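Local coordinates for phosphotransferase system, mannose/fructose/N-acetylgalactosamine-specific component IIB (Thermoanaerobacter tengcongensis, PDB 3LFJ), which probably transfers a phosphoryl group from a phosphohistidine to an incoming sugar, as the IIB component of a mannose-family phosphotransferase system, at residues A27-R32 with L102-I107. Sequence-based numbering, arbitrary orientation.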
ATOM      1  N   ALA A  27       1.085  -5.496   0.585  1.00 14.73           N
ATOM      2  CA  ALA A  27       1.010  -4.052   0.826  1.00 15.59           C
ATOM      3  C   ALA A  27       0.849  -3.354  -0.506  1.00 16.08           C
ATOM      4  O   ALA A  27       1.505  -3.706  -1.490  1.00 16.01           O
ATOM      5  CB  ALA A  27       2.237  -3.546   1.567  1.00 16.08           C
ATOM      6  N   ARG A  28      -0.021  -2.357  -0.535  1.00 12.85           N
ATOM      7  CA  ARG A  28      -0.354  -1.663  -1.778  1.00 13.94           C
ATOM      8  C   ARG A  28      -0.481  -0.166  -1.509  1.00 15.72           C
ATOM      9  O   ARG A  28      -1.004   0.252  -0.468  1.00 14.39           O
ATOM     10  CB  ARG A  28      -1.665  -2.215  -2.338  1.00 14.40           C
ATOM     11  CG  ARG A  28      -2.270  -1.416  -3.502  1.00 14.36           C
ATOM     12  CD  ARG A  28      -3.491  -2.150  -4.023  1.00 14.23           C
ATOM     13  NE  ARG A  28      -4.238  -1.373  -5.006  1.00 14.37           N
ATOM     14  CZ  ARG A  28      -4.011  -1.409  -6.322  1.00 15.67           C
ATOM     15  NH1 ARG A  28      -4.745  -0.660  -7.118  1.00 16.75           N
ATOM     16  NH2 ARG A  28      -3.045  -2.171  -6.837  1.00 15.02           N
ATOM     17  N   ILE A  29       0.010   0.623  -2.460  1.00 13.92           N
ATOM     18  CA  ILE A  29      -0.166   2.079  -2.435  1.00 13.36           C
ATOM     19  C   ILE A  29      -1.170   2.461  -3.513  1.00 13.49           C
ATOM     20  O   ILE A  29      -0.985   2.152  -4.697  1.00 15.41           O
ATOM     21  CB  ILE A  29       1.169   2.823  -2.655  1.00 14.22           C
ATOM     22  CG1 ILE A  29       2.085   2.590  -1.432  1.00 19.29           C
ATOM     23  CG2 ILE A  29       0.909   4.333  -2.901  1.00 16.03           C
ATOM     24  CD1 ILE A  29       3.541   3.000  -1.622  1.00 20.15           C
ATOM     25  N   ASP A  30      -2.256   3.114  -3.116  1.00 13.77           N
ATOM     26  CA  ASP A  30      -3.258   3.579  -4.075  1.00 12.64           C
ATOM     27  C   ASP A  30      -3.894   4.812  -3.489  1.00 14.05           C
ATOM     28  O   ASP A  30      -4.524   4.744  -2.423  1.00 13.41           O
ATOM     29  CB  ASP A  30      -4.314   2.491  -4.337  1.00 14.19           C
ATOM     30  CG  ASP A  30      -5.297   2.860  -5.452  1.00 15.87           C
ATOM     31  OD1 ASP A  30      -5.551   4.058  -5.700  1.00 16.14           O
ATOM     32  OD2 ASP A  30      -5.843   1.924  -6.073  1.00 16.73           O
ATOM     33  N   ASP A  31      -3.678   5.964  -4.131  1.00 14.74           N
ATOM     34  CA  ASP A  31      -4.154   7.216  -3.551  1.00 13.85           C
ATOM     35  C   ASP A  31      -5.674   7.358  -3.532  1.00 15.37           C
ATOM     36  O   ASP A  31      -6.196   8.300  -2.936  1.00 15.81           O
ATOM     37  CB  ASP A  31      -3.471   8.456  -4.152  1.00 15.40           C
ATOM     38  CG  ASP A  31      -3.605   8.557  -5.658  1.00 19.63           C
ATOM     39  OD1 ASP A  31      -4.265   7.719  -6.294  1.00 19.10           O
ATOM     40  OD2 ASP A  31      -3.035   9.527  -6.215  1.00 21.64           O
ATOM     41  N   ARG A  32      -6.358   6.418  -4.165  1.00 15.04           N
ATOM     42  CA  ARG A  32      -7.802   6.365  -4.079  0.53 16.38           C
ATOM     43  C   ARG A  32      -8.341   5.216  -3.211  1.00 16.22           C
ATOM     44  O   ARG A  32      -9.528   5.007  -3.066  1.00 15.07           O
ATOM     45  CB  ARG A  32      -8.450   6.463  -5.462  0.53 19.11           C
ATOM     46  CG  ARG A  32      -8.301   7.847  -6.051  0.53 20.71           C
ATOM     47  CD  ARG A  32      -8.690   7.875  -7.461  0.53 26.60           C
ATOM     48  NE  ARG A  32      -9.922   7.167  -7.706  0.53 32.50           N
ATOM     49  CZ  ARG A  32     -10.079   6.129  -8.539  0.53 23.00           C
ATOM     50  NH1 ARG A  32      -9.100   5.541  -9.270  0.53 17.55           N
ATOM     51  NH2 ARG A  32     -11.265   5.666  -8.600  0.53 24.41           N
ATOM     52  N   LEU A 102      -2.133  -4.547   3.750  1.00 13.29           N
ATOM     53  CA  LEU A 102      -1.927  -3.119   4.047  1.00 13.43           C
ATOM     54  C   LEU A 102      -2.216  -2.266   2.825  1.00 14.40           C
ATOM     55  O   LEU A 102      -1.763  -2.570   1.721  1.00 15.30           O
ATOM     56  CB  LEU A 102      -0.498  -2.859   4.492  1.00 13.93           C
ATOM     57  CG  LEU A 102      -0.031  -3.576   5.759  1.00 14.11           C
ATOM     58  CD1 LEU A 102       1.397  -3.193   6.073  1.00 15.40           C
ATOM     59  CD2 LEU A 102      -0.948  -3.222   6.920  1.00 16.12           C
ATOM     60  N   LEU A 103      -2.970  -1.199   3.040  1.00 12.68           N
ATOM     61  CA  LEU A 103      -3.287  -0.259   1.984  1.00 13.18           C
ATOM     62  C   LEU A 103      -2.869   1.143   2.427  1.00 14.86           C
ATOM     63  O   LEU A 103      -3.299   1.622   3.477  1.00 16.06           O
ATOM     64  CB  LEU A 103      -4.788  -0.342   1.698  1.00 15.77           C
ATOM     65  CG  LEU A 103      -5.324   0.482   0.536  1.00 18.12           C
ATOM     66  CD1 LEU A 103      -4.556   0.148  -0.732  1.00 19.38           C
ATOM     67  CD2 LEU A 103      -6.814   0.179   0.360  1.00 15.99           C
ATOM     68  N   PHE A 104      -2.006   1.778   1.640  1.00 12.41           N
ATOM     69  CA  PHE A 104      -1.558   3.159   1.913  1.00 13.71           C
ATOM     70  C   PHE A 104      -2.065   4.074   0.836  1.00 14.67           C
ATOM     71  O   PHE A 104      -2.213   3.674  -0.307  1.00 14.33           O
ATOM     72  CB  PHE A 104      -0.012   3.251   1.896  1.00 12.99           C
ATOM     73  CG  PHE A 104       0.652   2.373   2.880  1.00 12.98           C
ATOM     74  CD1 PHE A 104       0.895   2.828   4.164  1.00 13.89           C
ATOM     75  CD2 PHE A 104       1.033   1.068   2.541  1.00 14.74           C
ATOM     76  CE1 PHE A 104       1.524   2.006   5.111  1.00 13.71           C
ATOM     77  CE2 PHE A 104       1.657   0.242   3.486  1.00 16.39           C
ATOM     78  CZ  PHE A 104       1.908   0.712   4.766  1.00 14.12           C
ATOM     79  N   LYS A 105      -2.296   5.332   1.191  1.00 13.07           N
ATOM     80  CA  LYS A 105      -2.639   6.332   0.202  1.00 12.70           C
ATOM     81  C   LYS A 105      -1.412   6.826  -0.585  1.00 12.76           C
ATOM     82  O   LYS A 105      -1.530   7.230  -1.741  1.00 15.77           O
ATOM     83  CB  LYS A 105      -3.304   7.513   0.918  1.00 16.07           C
ATOM     84  CG  LYS A 105      -4.024   8.495   0.025  1.00 19.75           C
ATOM     85  CD  LYS A 105      -4.629   9.581   0.915  1.00 18.63           C
ATOM     86  CE  LYS A 105      -5.425  10.579   0.095  1.00 22.70           C
ATOM     87  NZ  LYS A 105      -5.975  11.640   1.023  1.00 30.82           N
ATOM     88  N   ASN A 106      -0.238   6.809   0.041  1.00 14.42           N
ATOM     89  CA  ASN A 106       0.934   7.397  -0.586  1.00 13.62           C
ATOM     90  C   ASN A 106       2.232   6.747  -0.118  1.00 15.55           C
ATOM     91  O   ASN A 106       2.272   6.063   0.911  1.00 14.83           O
ATOM     92  CB  ASN A 106       0.950   8.923  -0.317  1.00 12.95           C
ATOM     93  CG  ASN A 106       0.702   9.262   1.134  1.00 13.96           C
ATOM     94  OD1 ASN A 106       1.424   8.811   2.017  1.00 15.53           O
ATOM     95  ND2 ASN A 106      -0.326  10.076   1.389  1.00 15.76           N
ATOM     96  N   ILE A 107       3.289   6.989  -0.897  1.00 13.35           N
ATOM     97  CA  ILE A 107       4.607   6.448  -0.612  1.00 15.02           C
ATOM     98  C   ILE A 107       5.165   6.924   0.721  1.00 14.04           C
ATOM     99  O   ILE A 107       5.720   6.128   1.485  1.00 16.42           O
ATOM    100  CB  ILE A 107       5.596   6.759  -1.769  1.00 17.72           C
ATOM    101  CG1 ILE A 107       5.191   5.978  -3.015  1.00 18.84           C
ATOM    102  CG2 ILE A 107       7.023   6.408  -1.349  1.00 19.17           C
ATOM    103  CD1 ILE A 107       5.782   6.542  -4.305  1.00 19.18           C
TER
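With chi1 at -68°, Ile29 sets CG1 beside its own backbone N and over Phe104 CB, 4.0 Å away. Its extended chi2 carries CD1 on to Ile107 CG1, at 3.7 Å, where the two isoleucine side chains meet at about a right angle. CG2 of Ile29 rests on the backbone of Asn106. The Phe104 ring turns an edge to Ala27 CB, while helix 107-115, N-capped by Asn106, adds Cys110 to the cover of both Ile29 and Phe104. On the other face of the sheet, Arg28, extended as far as NE, runs alongside Leu103 and points the same way, its CG 3.9 Å from Leu103 CD1. This parallel pairing joins the neighbouring central strands 22-30 and 98-104 of an alpha/beta sheet; the loops after such strands usually carry the active site, and here strand 22-30 leads to His35, probably the phosphorylated histidine, as in relatives of this IIB family. Three backbone bonds fix the register: Arg28 N to Leu102 O, Phe104 N to Arg28 O at 2.8 Å and nearly straight (172°), and Asp30 N to Phe104 O. Beyond the strands the chains stay close: Asp31 CA makes a CA-H...O contact of 3.2 Å with Lys105 O, and Lys105 CG runs beside Asp31. Asp30 is gripped at both oxygens. OD1 accepts from Arg32 N at 2.9 Å in an Asx turn, and OD2 takes a salt bridge from Arg28 NH1 at 3.0 Å, tilted from the carboxylate plane. Held in this way by Arg28, whose NH2 bonds to Gln165 O, Asp30 OD2 also hydrogen-bonds His35 NE2 and so probably positions the phospho-accepting ring.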